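Amidase, hydantoinase/carbamoylase family (Burkholderia vietnamiensis, PDB 5I4M) probably hydrolyses N-carbamoyl-L-amino acids to the free amino acids, as a zinc-dependent amidase of the peptidase M20 family that binds two zinc ions per subunit. Local coordinates at residues Arg235-Thr240 and Lys318-Leu323; Leu261-Val266 and Val302-Asp307; Asp364-Ser369 and Gly417-Leu422; Pro396-Ile401 and Ile406-Pro411. All coordinates share one frame; numbering follows the deposited sequence. Where two conformers were deposited one is given.

How the contacts relate
Contacts 1 and 2 belong to the dimerisation domain. Each lays a helix along one of the neighbouring antiparallel strands 225-242 and 297-310, which are joined by backbone bonds such as Ile-239 O to Phe-304 N. Contact 2 is buried and wholly apolar, whereas contact 1 is partly buried and adds a tyrosine-carboxylate bond and a long ion pair to its apolar part. Contacts 3 and 4, also partly buried, lie in the zinc-binding part of the chain, with centres about 18 Å apart, and both involve the region leading into or forming helix 411-429. Contact 3 stacks an asparagine amide on one ring and bonds it to another's hydroxyl; contact 4 uses backbone and water near zinc.

Contact 1 (Arg235-Thr240 and Lys318-Leu323); sequences RWYEIT and KMDAAL
Arg-235 and Tyr-237 of strand 235-240 meet Asp-320 and Leu-323 of helix 318-323, whose axis runs nearly parallel to the strand, 17° away in direction and 10.4 Å off at closest approach. The backbones come nearest at Arg-235 and Asp-320, with CA atoms 7.7 Å apart, and side chains make the contact. The Tyr-237 ring spans most of the gap. Leu-323 sets its CD2 methyl over the middle of one face, 3.6 Å from the ring centroid and almost on the normal, in a CH-pi contact. At the far end Tyr-237 OH donates to Asp-320 OD1 at 2.6 Å, and OD1 receives it on the lone pair turned away from the other carboxylate oxygen. Ring and carboxylate are nearly coplanar, 14° apart. Asp-320 reaches this place with CG anti to the backbone N (chi1 170°). The extended chain of Arg-235 crosses it at about a right angle, bringing the Asp-320 CB over one face of the guanidinium; NH1 stays 3.8 Å from OD1, a long salt bridge. The stronger polar partner of NH1 is Gln-342, and Tyr-345 adds a cation-pi contact. Arg-324, one turn further along the helix, forms a salt bridge with the same OD1. Bridged by Arg-324, with Arg-235 more distant, and given the Tyr-237 hydroxyl, the carboxylate is probably kept ionised, which would help hold the ring against Leu-323 CD2.

Contact 2 (Leu261-Val266 and Val302-Asp307); sequences LGASRV and VFFTVD
The Phe-304 ring is met obliquely by two aliphatic groups of helix 261-266: Ala-263 CB comes to CE1 at 3.7 Å, and Val-266 CG1 to CE2 at 3.5 Å. The two helix residues, almost a turn apart, thus grip the ring at different atoms, Ala-263 along CD1 and CE1, Val-266 along CE2 and CZ. Phe-304 leaves the strand toward the helix, with CG between the backbone N and the carbonyl carbon (chi1 61°), a crowded rotamer. Val-266 crosses it at about a right angle. Its CG1, anti to the backbone N, is the branch that makes the close approach, while CG2 stays more distant. Two residues back along the strand, Val-302 turns toward the same alanine, with CG1 3.6 Å from Ala-263 CB; a single methyl therefore lies against both strand side chains. This is also where the backbones draw together, the CA atoms of Ala-263 and Val-302 being 6.7 Å apart. The helix runs nearly parallel to the strand, 14° off and 8.9 Å away. Around the contact, Ile-239 and Met-288 of adjoining strands and Val-327 of helix 313-334 extend the apolar layer. On its outer side the helix meets the second subunit, where Arg-265 pairs with Asp-268 of that neighbouring subunit. Helix and strand are thus joined by close hydrocarbon packing alone, a cohesion of burial and dispersion without the directionality of polar bonds.

Contact 3 (Asp364-Ser369 and Gly417-Leu422); sequences DRFGYS and GANVLL
Phe-366 and Tyr-368 reach from the end of helix 353-365 and the loop that follows it to Asn-419 of helix 417-422, and the asparagine meets the two rings in different ways. Against Phe-366 it stacks: ring and amide planes are only 8° apart, with Asn-419 CG 3.7 Å from CE2, and the two side chains cross at about a right angle. The asparagine CB lies over the same ring face, offset toward the rim and 3.9 Å from the centroid, a CH-pi contact. Tyr-368 instead receives the amide at its hydroxyl. Asn-419 ND2 donates to OH at 3.1 Å along a nearly straight path (166°), with the oxygen close to the amide plane. The torsions suit both roles, since Asn-419 CG is anti to its carbonyl carbon (chi1 -85°), which helps set the amide flat on Phe-366 with ND2 toward the Tyr-368 hydroxyl. Its other end is held too, OD1 accepting the backbone N-H of Val-27, so the amide is bonded at both polar atoms and its flip state is fixed. At the tyrosine's edge Val-420 CG2 packs on CD2 at 3.7 Å, the two side chains running past each other in opposite directions, while Phe-366 CB covers one ring face. His-423, one turn further on, also meets the Phe-366 ring. Between the two aromatic residues, Gly-367 leaves the helical path with positive phi and bonds back into the last turn, a Schellman motif. The contact thus ties the Schellman-capped end of helix 353-365 to helix 411-429 in the zinc-binding domain of the M20 fold.

Contact 4 (Pro396-Ile401 and Ile406-Pro411); sequences PCIDGI and IEDATP
Ile-398 and Asp-408 make the direct polar link between the two arms of this loop: Ile-398 N donates to Asp-408 O at 2.9 Å, almost straight at 170°, though tilted 33° from the carbonyl plane. The Ile-398 side chain lies over the same residue, its CG1 3.9 Å from Asp-408 CB. Beside this bond a water receives Asp-408 N at 2.9 Å and lies within bonding reach of Ile-398 O and Ile-401 O, while a second water sits 2.7 Å from Ile-406 O. Within 396-401 a tight turn is closed by Gly-400 N bonding back to Cys-397 O. On the opposing segment Asp-408 OD1 salt-bridges Arg-113 and weakly accepts Ala-409 N. Glu-407, extended with CG anti to the backbone N (chi1 180°), sends its carboxylate inward, OE1 pairing with Ser-402 OG and OE2 accepting the backbone N-H groups of Phe-114 and of Asp-115, which bridges the two zinc sites, so Glu-407 lies in the second shell and probably helps position this metal ligand. With Thr-410 capping helix 411-429 at Trp-413 N, the arrangement is the folded loop that carries the zinc ligand His-403 in this M20-family metal site.

Contact 1 (Arg235-Thr240 and Lys318-Leu323)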
loop_
_atom_site.group_PDB
_atom_site.type_symbol
_atom_site.label_atom_id
_atom_site.label_comp_id
_atom_site.label_asym_id
_atom_site.label_seq_id
_atom_site.Cartn_x
_atom_site.Cartn_y
_atom_site.Cartn_z
ATOM N N ARG A 235 22.315 4.565 -4.712
ATOM C CA ARG A 235 21.514 5.775 -4.601
ATOM C C ARG A 235 20.081 5.335 -4.346
ATOM O O ARG A 235 19.549 4.526 -5.108
ATOM C CB ARG A 235 21.589 6.628 -5.883
ATOM C CG ARG A 235 22.943 7.333 -6.133
ATOM C CD ARG A 235 22.948 8.038 -7.501
ATOM N NE ARG A 235 24.243 8.632 -7.838
ATOM C CZ ARG A 235 24.494 9.935 -7.816
ATOM N NH1 ARG A 235 23.531 10.787 -7.472
ATOM N NH2 ARG A 235 25.703 10.391 -8.152
ATOM N N TRP A 236 19.468 5.847 -3.277
ATOM C CA TRP A 236 18.067 5.589 -2.968
ATOM C C TRP A 236 17.261 6.877 -3.069
ATOM O O TRP A 236 17.750 7.961 -2.736
ATOM C CB TRP A 236 17.883 5.028 -1.555
ATOM C CG TRP A 236 18.480 3.675 -1.291
ATOM C CD1 TRP A 236 19.350 2.975 -2.078
ATOM C CD2 TRP A 236 18.239 2.867 -0.136
ATOM N NE1 TRP A 236 19.669 1.770 -1.478
ATOM C CE2 TRP A 236 18.995 1.683 -0.284
ATOM C CE3 TRP A 236 17.447 3.031 1.010
ATOM C CZ2 TRP A 236 18.986 0.664 0.676
ATOM C CZ3 TRP A 236 17.429 2.018 1.957
ATOM C CH2 TRP A 236 18.195 0.851 1.785
ATOM N N TYR A 237 16.003 6.737 -3.485
ATOM C CA TYR A 237 15.136 7.883 -3.728
ATOM C C TYR A 237 13.775 7.655 -3.093
ATOM O O TYR A 237 13.341 6.516 -2.906
ATOM C CB TYR A 237 14.913 8.131 -5.228
ATOM C CG TYR A 237 16.171 8.241 -6.035
ATOM C CD1 TYR A 237 16.876 7.103 -6.419
ATOM C CD2 TYR A 237 16.652 9.477 -6.433
ATOM C CE1 TYR A 237 18.031 7.199 -7.162
ATOM C CE2 TYR A 237 17.808 9.581 -7.190
ATOM C CZ TYR A 237 18.490 8.436 -7.548
ATOM O OH TYR A 237 19.643 8.531 -8.295
ATOM N N GLU A 238 13.099 8.768 -2.802
ATOM C CA GLU A 238 11.685 8.802 -2.464
ATOM C C GLU A 238 10.989 9.740 -3.440
ATOM O O GLU A 238 11.436 10.875 -3.643
ATOM C CB GLU A 238 11.468 9.269 -1.018
ATOM C CG GLU A 238 11.922 8.238 0.023
ATOM C CD GLU A 238 11.700 8.676 1.466
ATOM O OE1 GLU A 238 11.924 7.843 2.374
ATOM O OE2 GLU A 238 11.295 9.835 1.697
ATOM N N ILE A 239 9.912 9.267 -4.054
ATOM C CA ILE A 239 9.177 10.053 -5.038
ATOM C C ILE A 239 7.709 10.044 -4.647
ATOM O O ILE A 239 7.143 8.979 -4.379
ATOM C CB ILE A 239 9.349 9.494 -6.463
ATOM C CG1 ILE A 239 10.813 9.575 -6.888
ATOM C CG2 ILE A 239 8.493 10.289 -7.444
ATOM C CD1 ILE A 239 11.115 8.860 -8.201
ATOM N N THR A 240 7.096 11.223 -4.600
ATOM C CA THR A 240 5.646 11.315 -4.491
ATOM C C THR A 240 5.126 12.000 -5.747
ATOM O O THR A 240 5.573 13.102 -6.082
ATOM C CB THR A 240 5.222 12.087 -3.236
ATOM O OG1 THR A 240 5.654 11.381 -2.065
ATOM C CG2 THR A 240 3.702 12.234 -3.194
ATOM N N LYS A 318 24.977 8.131 -14.126
ATOM C CA LYS A 318 24.197 8.087 -15.364
ATOM C C LYS A 318 22.794 7.557 -15.112
ATOM O O LYS A 318 21.811 8.052 -15.683
ATOM C CB LYS A 318 24.927 7.210 -16.385
ATOM C CG LYS A 318 24.246 6.999 -17.735
ATOM C CD LYS A 318 25.094 6.039 -18.586
ATOM C CE LYS A 318 24.547 5.853 -20.000
ATOM N NZ LYS A 318 23.115 5.415 -20.026
ATOM N N MET A 319 22.680 6.541 -14.259
ATOM C CA MET A 319 21.364 6.026 -13.906
ATOM C C MET A 319 20.541 7.096 -13.196
ATOM O O MET A 319 19.355 7.280 -13.498
ATOM C CB MET A 319 21.516 4.778 -13.032
ATOM C CG MET A 319 22.258 3.620 -13.715
ATOM S SD MET A 319 22.750 2.301 -12.582
ATOM C CE MET A 319 21.154 1.602 -12.116
ATOM N N ASP A 320 21.160 7.802 -12.245
ATOM C CA ASP A 320 20.517 8.921 -11.562
ATOM C C ASP A 320 19.946 9.930 -12.552
ATOM O O ASP A 320 18.775 10.325 -12.452
ATOM C CB ASP A 320 21.527 9.602 -10.634
ATOM C CG ASP A 320 21.014 10.917 -10.063
ATOM O OD1 ASP A 320 20.162 10.890 -9.153
ATOM O OD2 ASP A 320 21.473 11.984 -10.514
ATOM N N ALA A 321 20.761 10.361 -13.520
ATOM C CA ALA A 321 20.301 11.379 -14.459
ATOM C C ALA A 321 19.158 10.851 -15.318
ATOM O O ALA A 321 18.209 11.585 -15.623
ATOM C CB ALA A 321 21.465 11.861 -15.332
ATOM N N ALA A 322 19.216 9.566 -15.682
ATOM C CA ALA A 322 18.164 8.966 -16.496
ATOM C C ALA A 322 16.860 8.875 -15.726
ATOM O O ALA A 322 15.784 9.098 -16.292
ATOM C CB ALA A 322 18.594 7.580 -16.982
ATOM N N LEU A 323 16.931 8.538 -14.436
ATOM C CA LEU A 323 15.720 8.530 -13.618
ATOM C C LEU A 323 15.098 9.921 -13.547
ATOM O O LEU A 323 13.891 10.083 -13.747
ATOM C CB LEU A 323 16.026 8.014 -12.214
ATOM C CG LEU A 323 14.832 8.094 -11.251
ATOM C CD1 LEU A 323 13.814 7.030 -11.586
ATOM C CD2 LEU A 323 15.293 7.957 -9.801
#

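Contact 2 (Leu261-Val266 and Val302-Asp307)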
loop_
_atom_site.group_PDB
_atom_site.type_symbol
_atom_site.label_atom_id
_atom_site.label_comp_id
_atom_site.label_asym_id
_atom_site.label_seq_id
_atom_site.Cartn_x
_atom_site.Cartn_y
_atom_site.Cartn_z
ATOM N N LEU A 261 -0.935 5.620 -12.418
ATOM C CA LEU A 261 -0.465 5.450 -13.786
ATOM C C LEU A 261 0.952 5.981 -13.926
ATOM O O LEU A 261 1.817 5.324 -14.520
ATOM C CB LEU A 261 -1.407 6.162 -14.753
ATOM C CG LEU A 261 -1.102 6.008 -16.247
ATOM C CD1 LEU A 261 -1.238 4.541 -16.686
ATOM C CD2 LEU A 261 -1.993 6.910 -17.063
ATOM N N GLY A 262 1.211 7.160 -13.356
ATOM C CA GLY A 262 2.560 7.712 -13.386
ATOM C C GLY A 262 3.551 6.846 -12.635
ATOM O O GLY A 262 4.611 6.493 -13.160
ATOM N N ALA A 263 3.216 6.490 -11.392
ATOM C CA ALA A 263 4.125 5.670 -10.597
ATOM C C ALA A 263 4.419 4.347 -11.288
ATOM O O ALA A 263 5.567 3.886 -11.306
ATOM C CB ALA A 263 3.535 5.428 -9.206
ATOM N N SER A 264 3.390 3.717 -11.859
ATOM C CA SER A 264 3.586 2.450 -12.556
ATOM C C SER A 264 4.520 2.610 -13.747
ATOM O O SER A 264 5.338 1.724 -14.036
ATOM C CB SER A 264 2.235 1.896 -13.016
ATOM O OG SER A 264 1.463 1.529 -11.890
ATOM N N ARG A 265 4.408 3.724 -14.462
ATOM C CA ARG A 265 5.331 3.932 -15.570
ATOM C C ARG A 265 6.758 4.105 -15.073
ATOM O O ARG A 265 7.705 3.719 -15.770
ATOM C CB ARG A 265 4.878 5.126 -16.405
ATOM C CG ARG A 265 3.685 4.750 -17.260
ATOM C CD ARG A 265 3.111 5.926 -18.043
ATOM N NE ARG A 265 1.972 5.476 -18.837
ATOM C CZ ARG A 265 1.092 6.287 -19.410
ATOM N NH1 ARG A 265 1.218 7.606 -19.279
ATOM N NH2 ARG A 265 0.082 5.779 -20.107
ATOM N N VAL A 266 6.936 4.659 -13.870
ATOM C CA VAL A 266 8.288 4.791 -13.333
ATOM C C VAL A 266 8.818 3.438 -12.874
ATOM O O VAL A 266 10.018 3.167 -12.990
ATOM C CB VAL A 266 8.334 5.832 -12.199
ATOM C CG1 VAL A 266 9.747 5.930 -11.619
ATOM C CG2 VAL A 266 7.896 7.208 -12.725
ATOM N N VAL A 302 0.690 9.063 -5.034
ATOM C CA VAL A 302 1.408 7.804 -4.846
ATOM C C VAL A 302 2.829 8.122 -4.403
ATOM O O VAL A 302 3.534 8.904 -5.054
ATOM C CB VAL A 302 1.419 6.919 -6.109
ATOM C CG1 VAL A 302 2.246 5.644 -5.841
ATOM C CG2 VAL A 302 -0.014 6.549 -6.526
ATOM N N PHE A 303 3.234 7.524 -3.289
ATOM C CA PHE A 303 4.608 7.557 -2.802
ATOM C C PHE A 303 5.285 6.252 -3.191
ATOM O O PHE A 303 4.682 5.181 -3.073
ATOM C CB PHE A 303 4.623 7.721 -1.277
ATOM C CG PHE A 303 5.966 7.459 -0.631
ATOM C CD1 PHE A 303 6.325 6.175 -0.231
ATOM C CD2 PHE A 303 6.848 8.501 -0.397
ATOM C CE1 PHE A 303 7.563 5.930 0.373
ATOM C CE2 PHE A 303 8.079 8.270 0.216
ATOM C CZ PHE A 303 8.434 6.981 0.599
ATOM N N PHE A 304 6.539 6.332 -3.644
ATOM C CA PHE A 304 7.274 5.099 -3.909
ATOM C C PHE A 304 8.771 5.369 -3.826
ATOM O O PHE A 304 9.222 6.520 -3.814
ATOM C CB PHE A 304 6.890 4.477 -5.258
ATOM C CG PHE A 304 7.171 5.358 -6.443
ATOM C CD1 PHE A 304 6.281 6.355 -6.809
ATOM C CD2 PHE A 304 8.314 5.180 -7.186
ATOM C CE1 PHE A 304 6.540 7.168 -7.903
ATOM C CE2 PHE A 304 8.578 5.989 -8.277
ATOM C CZ PHE A 304 7.689 6.984 -8.629
ATOM N N THR A 305 9.535 4.280 -3.756
ATOM C CA THR A 305 10.980 4.338 -3.585
ATOM C C THR A 305 11.684 3.840 -4.835
ATOM O O THR A 305 11.138 3.046 -5.610
ATOM C CB THR A 305 11.435 3.500 -2.383
ATOM O OG1 THR A 305 11.061 2.127 -2.578
ATOM C CG2 THR A 305 10.790 4.020 -1.106
ATOM N N VAL A 306 12.909 4.315 -5.028
ATOM C CA VAL A 306 13.771 3.801 -6.082
ATOM C C VAL A 306 15.099 3.422 -5.462
ATOM O O VAL A 306 15.621 4.137 -4.600
ATOM C CB VAL A 306 13.964 4.817 -7.220
ATOM C CG1 VAL A 306 14.884 4.240 -8.290
ATOM C CG2 VAL A 306 12.628 5.158 -7.814
ATOM N N ASP A 307 15.621 2.271 -5.877
ATOM C CA ASP A 307 16.863 1.693 -5.379
ATOM C C ASP A 307 17.742 1.468 -6.600
ATOM O O ASP A 307 17.383 0.676 -7.478
ATOM C CB ASP A 307 16.565 0.380 -4.640
ATOM C CG ASP A 307 17.807 -0.300 -4.068
ATOM O OD1 ASP A 307 18.781 -0.556 -4.807
ATOM O OD2 ASP A 307 17.775 -0.614 -2.862
#

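Contact 3 (Asp364-Ser369 and Gly417-Leu422)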
loop_
_atom_site.group_PDB
_atom_site.type_symbol
_atom_site.label_atom_id
_atom_site.label_comp_id
_atom_site.label_asym_id
_atom_site.label_seq_id
_atom_site.Cartn_x
_atom_site.Cartn_y
_atom_site.Cartn_z
ATOM N N ASP A 364 43.416 -19.367 2.899
ATOM C CA ASP A 364 44.454 -20.301 2.484
ATOM C C ASP A 364 44.937 -21.148 3.650
ATOM O O ASP A 364 45.251 -22.327 3.463
ATOM C CB ASP A 364 45.620 -19.544 1.843
ATOM C CG ASP A 364 45.309 -19.072 0.422
ATOM O OD1 ASP A 364 44.451 -19.688 -0.256
ATOM O OD2 ASP A 364 45.935 -18.089 -0.029
ATOM N N ARG A 365 44.973 -20.579 4.857
ATOM C CA ARG A 365 45.446 -21.332 6.014
ATOM C C ARG A 365 44.619 -22.591 6.221
ATOM O O ARG A 365 45.160 -23.659 6.525
ATOM C CB ARG A 365 45.403 -20.454 7.264
ATOM C CG ARG A 365 45.522 -21.231 8.570
ATOM C CD ARG A 365 45.341 -20.325 9.779
ATOM N NE ARG A 365 46.269 -19.196 9.744
ATOM C CZ ARG A 365 47.457 -19.182 10.339
ATOM N NH1 ARG A 365 47.880 -20.236 11.026
ATOM N NH2 ARG A 365 48.225 -18.105 10.247
ATOM N N PHE A 366 43.305 -22.487 6.056
ATOM C CA PHE A 366 42.410 -23.623 6.220
ATOM C C PHE A 366 42.189 -24.402 4.932
ATOM O O PHE A 366 41.428 -25.370 4.939
ATOM C CB PHE A 366 41.059 -23.153 6.784
ATOM C CG PHE A 366 41.121 -22.759 8.234
ATOM C CD1 PHE A 366 41.477 -21.468 8.602
ATOM C CD2 PHE A 366 40.843 -23.686 9.231
ATOM C CE1 PHE A 366 41.546 -21.104 9.940
ATOM C CE2 PHE A 366 40.910 -23.330 10.574
ATOM C CZ PHE A 366 41.261 -22.039 10.929
ATOM N N GLY A 367 42.824 -24.010 3.832
ATOM C CA GLY A 367 42.605 -24.718 2.591
ATOM C C GLY A 367 41.247 -24.493 1.967
ATOM O O GLY A 367 40.826 -25.288 1.126
ATOM N N TYR A 368 40.537 -23.438 2.361
ATOM C CA TYR A 368 39.233 -23.171 1.773
ATOM C C TYR A 368 39.397 -22.628 0.359
ATOM O O TYR A 368 40.299 -21.828 0.089
ATOM C CB TYR A 368 38.457 -22.151 2.612
ATOM C CG TYR A 368 38.092 -22.598 4.008
ATOM C CD1 TYR A 368 37.656 -23.892 4.265
ATOM C CD2 TYR A 368 38.177 -21.714 5.072
ATOM C CE1 TYR A 368 37.319 -24.284 5.545
ATOM C CE2 TYR A 368 37.845 -22.096 6.343
ATOM C CZ TYR A 368 37.415 -23.374 6.581
ATOM O OH TYR A 368 37.080 -23.729 7.867
ATOM N N SER A 369 38.508 -23.046 -0.539
ATOM C CA SER A 369 38.437 -22.422 -1.854
ATOM C C SER A 369 37.904 -20.998 -1.725
ATOM O O SER A 369 37.054 -20.715 -0.873
ATOM C CB SER A 369 37.537 -23.236 -2.779
ATOM O OG SER A 369 36.225 -23.336 -2.244
ATOM N N GLY A 417 33.427 -19.517 7.292
ATOM C CA GLY A 417 33.537 -18.068 7.328
ATOM C C GLY A 417 34.003 -17.565 8.678
ATOM O O GLY A 417 34.762 -16.598 8.761
ATOM N N ALA A 418 33.561 -18.226 9.755
ATOM C CA ALA A 418 33.972 -17.836 11.100
ATOM C C ALA A 418 35.435 -18.164 11.362
ATOM O O ALA A 418 36.107 -17.429 12.094
ATOM C CB ALA A 418 33.077 -18.516 12.146
ATOM N N ASN A 419 35.947 -19.263 10.795
ATOM C CA ASN A 419 37.377 -19.538 10.903
ATOM C C ASN A 419 38.199 -18.459 10.206
ATOM O O ASN A 419 39.246 -18.031 10.714
ATOM C CB ASN A 419 37.690 -20.918 10.328
ATOM C CG ASN A 419 37.481 -22.025 11.344
ATOM O OD1 ASN A 419 37.683 -21.822 12.542
ATOM N ND2 ASN A 419 37.078 -23.202 10.875
ATOM N N VAL A 420 37.738 -18.001 9.046
ATOM C CA VAL A 420 38.477 -16.967 8.327
ATOM C C VAL A 420 38.419 -15.651 9.091
ATOM O O VAL A 420 39.429 -14.948 9.230
ATOM C CB VAL A 420 37.920 -16.841 6.898
ATOM C CG1 VAL A 420 38.499 -15.618 6.200
ATOM C CG2 VAL A 420 38.227 -18.122 6.117
ATOM N N LEU A 421 37.242 -15.300 9.608
ATOM C CA LEU A 421 37.123 -14.105 10.438
ATOM C C LEU A 421 38.045 -14.192 11.648
ATOM O O LEU A 421 38.763 -13.240 11.969
ATOM C CB LEU A 421 35.672 -13.922 10.892
ATOM C CG LEU A 421 35.437 -12.724 11.814
ATOM C CD1 LEU A 421 35.631 -11.433 11.030
ATOM C CD2 LEU A 421 34.046 -12.762 12.467
ATOM N N LEU A 422 38.029 -15.338 12.332
ATOM C CA LEU A 422 38.893 -15.552 13.490
ATOM C C LEU A 422 40.349 -15.253 13.169
ATOM O O LEU A 422 41.015 -14.504 13.893
ATOM C CB LEU A 422 38.749 -16.996 13.982
ATOM C CG LEU A 422 39.704 -17.468 15.081
ATOM C CD1 LEU A 422 39.523 -16.633 16.348
ATOM C CD2 LEU A 422 39.500 -18.963 15.378
#

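Contact 4 (Pro396-Ile401 and Ile406-Pro411)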
loop_
_atom_site.group_PDB
_atom_site.type_symbol
_atom_site.label_atom_id
_atom_site.label_comp_id
_atom_site.label_asym_id
_atom_site.label_seq_id
_atom_site.Cartn_x
_atom_site.Cartn_y
_atom_site.Cartn_z
ATOM N N PRO A 396 28.880 -18.380 0.933
ATOM C CA PRO A 396 27.760 -18.467 -0.014
ATOM C C PRO A 396 26.429 -18.482 0.713
ATOM O O PRO A 396 26.359 -18.591 1.935
ATOM C CB PRO A 396 27.991 -19.798 -0.747
ATOM C CG PRO A 396 29.381 -20.237 -0.381
ATOM C CD PRO A 396 29.661 -19.630 0.962
ATOM N N CYS A 397 25.351 -18.383 -0.066
ATOM C CA CYS A 397 24.027 -18.710 0.443
ATOM C C CYS A 397 23.267 -19.486 -0.622
ATOM O O CYS A 397 23.546 -19.363 -1.816
ATOM C CB CYS A 397 23.231 -17.472 0.879
ATOM S SG CYS A 397 23.086 -16.181 -0.371
ATOM N N ILE A 398 22.309 -20.297 -0.166
ATOM C CA ILE A 398 21.651 -21.267 -1.036
ATOM C C ILE A 398 20.852 -20.539 -2.106
ATOM O O ILE A 398 20.006 -19.684 -1.800
ATOM C CB ILE A 398 20.747 -22.203 -0.219
ATOM C CG1 ILE A 398 21.578 -23.084 0.707
ATOM C CG2 ILE A 398 19.882 -23.042 -1.144
ATOM C CD1 ILE A 398 22.364 -24.159 -0.012
ATOM N N ASP A 399 21.120 -20.876 -3.372
ATOM C CA ASP A 399 20.455 -20.284 -4.528
ATOM C C ASP A 399 20.656 -18.774 -4.584
ATOM O O ASP A 399 19.965 -18.071 -5.335
ATOM C CB ASP A 399 18.960 -20.638 -4.549
ATOM C CG ASP A 399 18.721 -22.141 -4.646
ATOM O OD1 ASP A 399 19.518 -22.829 -5.314
ATOM O OD2 ASP A 399 17.753 -22.641 -4.036
ATOM N N GLY A 400 21.615 -18.279 -3.803
ATOM C CA GLY A 400 21.935 -16.871 -3.725
ATOM C C GLY A 400 20.823 -15.966 -3.248
ATOM O O GLY A 400 20.884 -14.760 -3.489
ATOM N N ILE A 401 19.816 -16.485 -2.546
ATOM C CA ILE A 401 18.666 -15.659 -2.204
ATOM C C ILE A 401 18.844 -15.065 -0.814
ATOM O O ILE A 401 19.320 -15.721 0.125
ATOM C CB ILE A 401 17.343 -16.440 -2.322
ATOM C CG1 ILE A 401 16.166 -15.476 -2.101
ATOM C CG2 ILE A 401 17.306 -17.593 -1.353
ATOM C CD1 ILE A 401 15.055 -15.597 -3.129
ATOM N N ILE A 406 13.305 -17.937 3.025
ATOM C CA ILE A 406 13.981 -19.196 2.735
ATOM C C ILE A 406 15.490 -19.041 2.616
ATOM O O ILE A 406 16.170 -20.014 2.276
ATOM C CB ILE A 406 13.458 -19.849 1.437
ATOM C CG1 ILE A 406 13.841 -18.995 0.226
ATOM C CG2 ILE A 406 11.950 -20.086 1.520
ATOM C CD1 ILE A 406 13.443 -19.598 -1.096
ATOM N N GLU A 407 16.028 -17.856 2.883
ATOM C CA GLU A 407 17.472 -17.652 2.926
ATOM C C GLU A 407 18.140 -18.744 3.755
ATOM O O GLU A 407 17.647 -19.119 4.824
ATOM C CB GLU A 407 17.746 -16.269 3.525
ATOM C CG GLU A 407 19.203 -15.881 3.652
ATOM C CD GLU A 407 19.351 -14.640 4.487
ATOM O OE1 GLU A 407 19.166 -13.523 3.942
ATOM O OE2 GLU A 407 19.607 -14.785 5.705
ATOM N N ASP A 408 19.252 -19.284 3.252
ATOM C CA ASP A 408 19.823 -20.453 3.907
ATOM C C ASP A 408 21.318 -20.554 3.644
ATOM O O ASP A 408 21.826 -20.053 2.636
ATOM C CB ASP A 408 19.122 -21.733 3.442
ATOM C CG ASP A 408 19.206 -22.860 4.464
ATOM O OD1 ASP A 408 19.642 -22.621 5.619
ATOM O OD2 ASP A 408 18.809 -23.991 4.107
ATOM N N ALA A 409 22.011 -21.221 4.568
ATOM C CA ALA A 409 23.441 -21.489 4.440
ATOM C C ALA A 409 23.727 -22.848 5.060
ATOM O O ALA A 409 23.000 -23.298 5.945
ATOM C CB ALA A 409 24.281 -20.410 5.121
ATOM N N THR A 410 24.773 -23.505 4.581
ATOM C CA THR A 410 25.110 -24.799 5.161
ATOM C C THR A 410 25.960 -24.621 6.416
ATOM O O THR A 410 26.683 -23.631 6.550
ATOM C CB THR A 410 25.887 -25.655 4.172
ATOM O OG1 THR A 410 27.186 -25.078 3.981
ATOM C CG2 THR A 410 25.152 -25.744 2.847
ATOM N N PRO A 411 25.906 -25.581 7.341
ATOM C CA PRO A 411 26.842 -25.546 8.479
ATOM C C PRO A 411 28.298 -25.408 8.064
ATOM O O PRO A 411 29.055 -24.661 8.703
ATOM C CB PRO A 411 26.563 -26.885 9.184
ATOM C CG PRO A 411 25.108 -27.148 8.882
ATOM C CD PRO A 411 24.874 -26.627 7.489
HETATM O O HOH W 1 19.953 -18.269 0.618
HETATM O O HOH W 2 17.395 -20.795 -0.024
#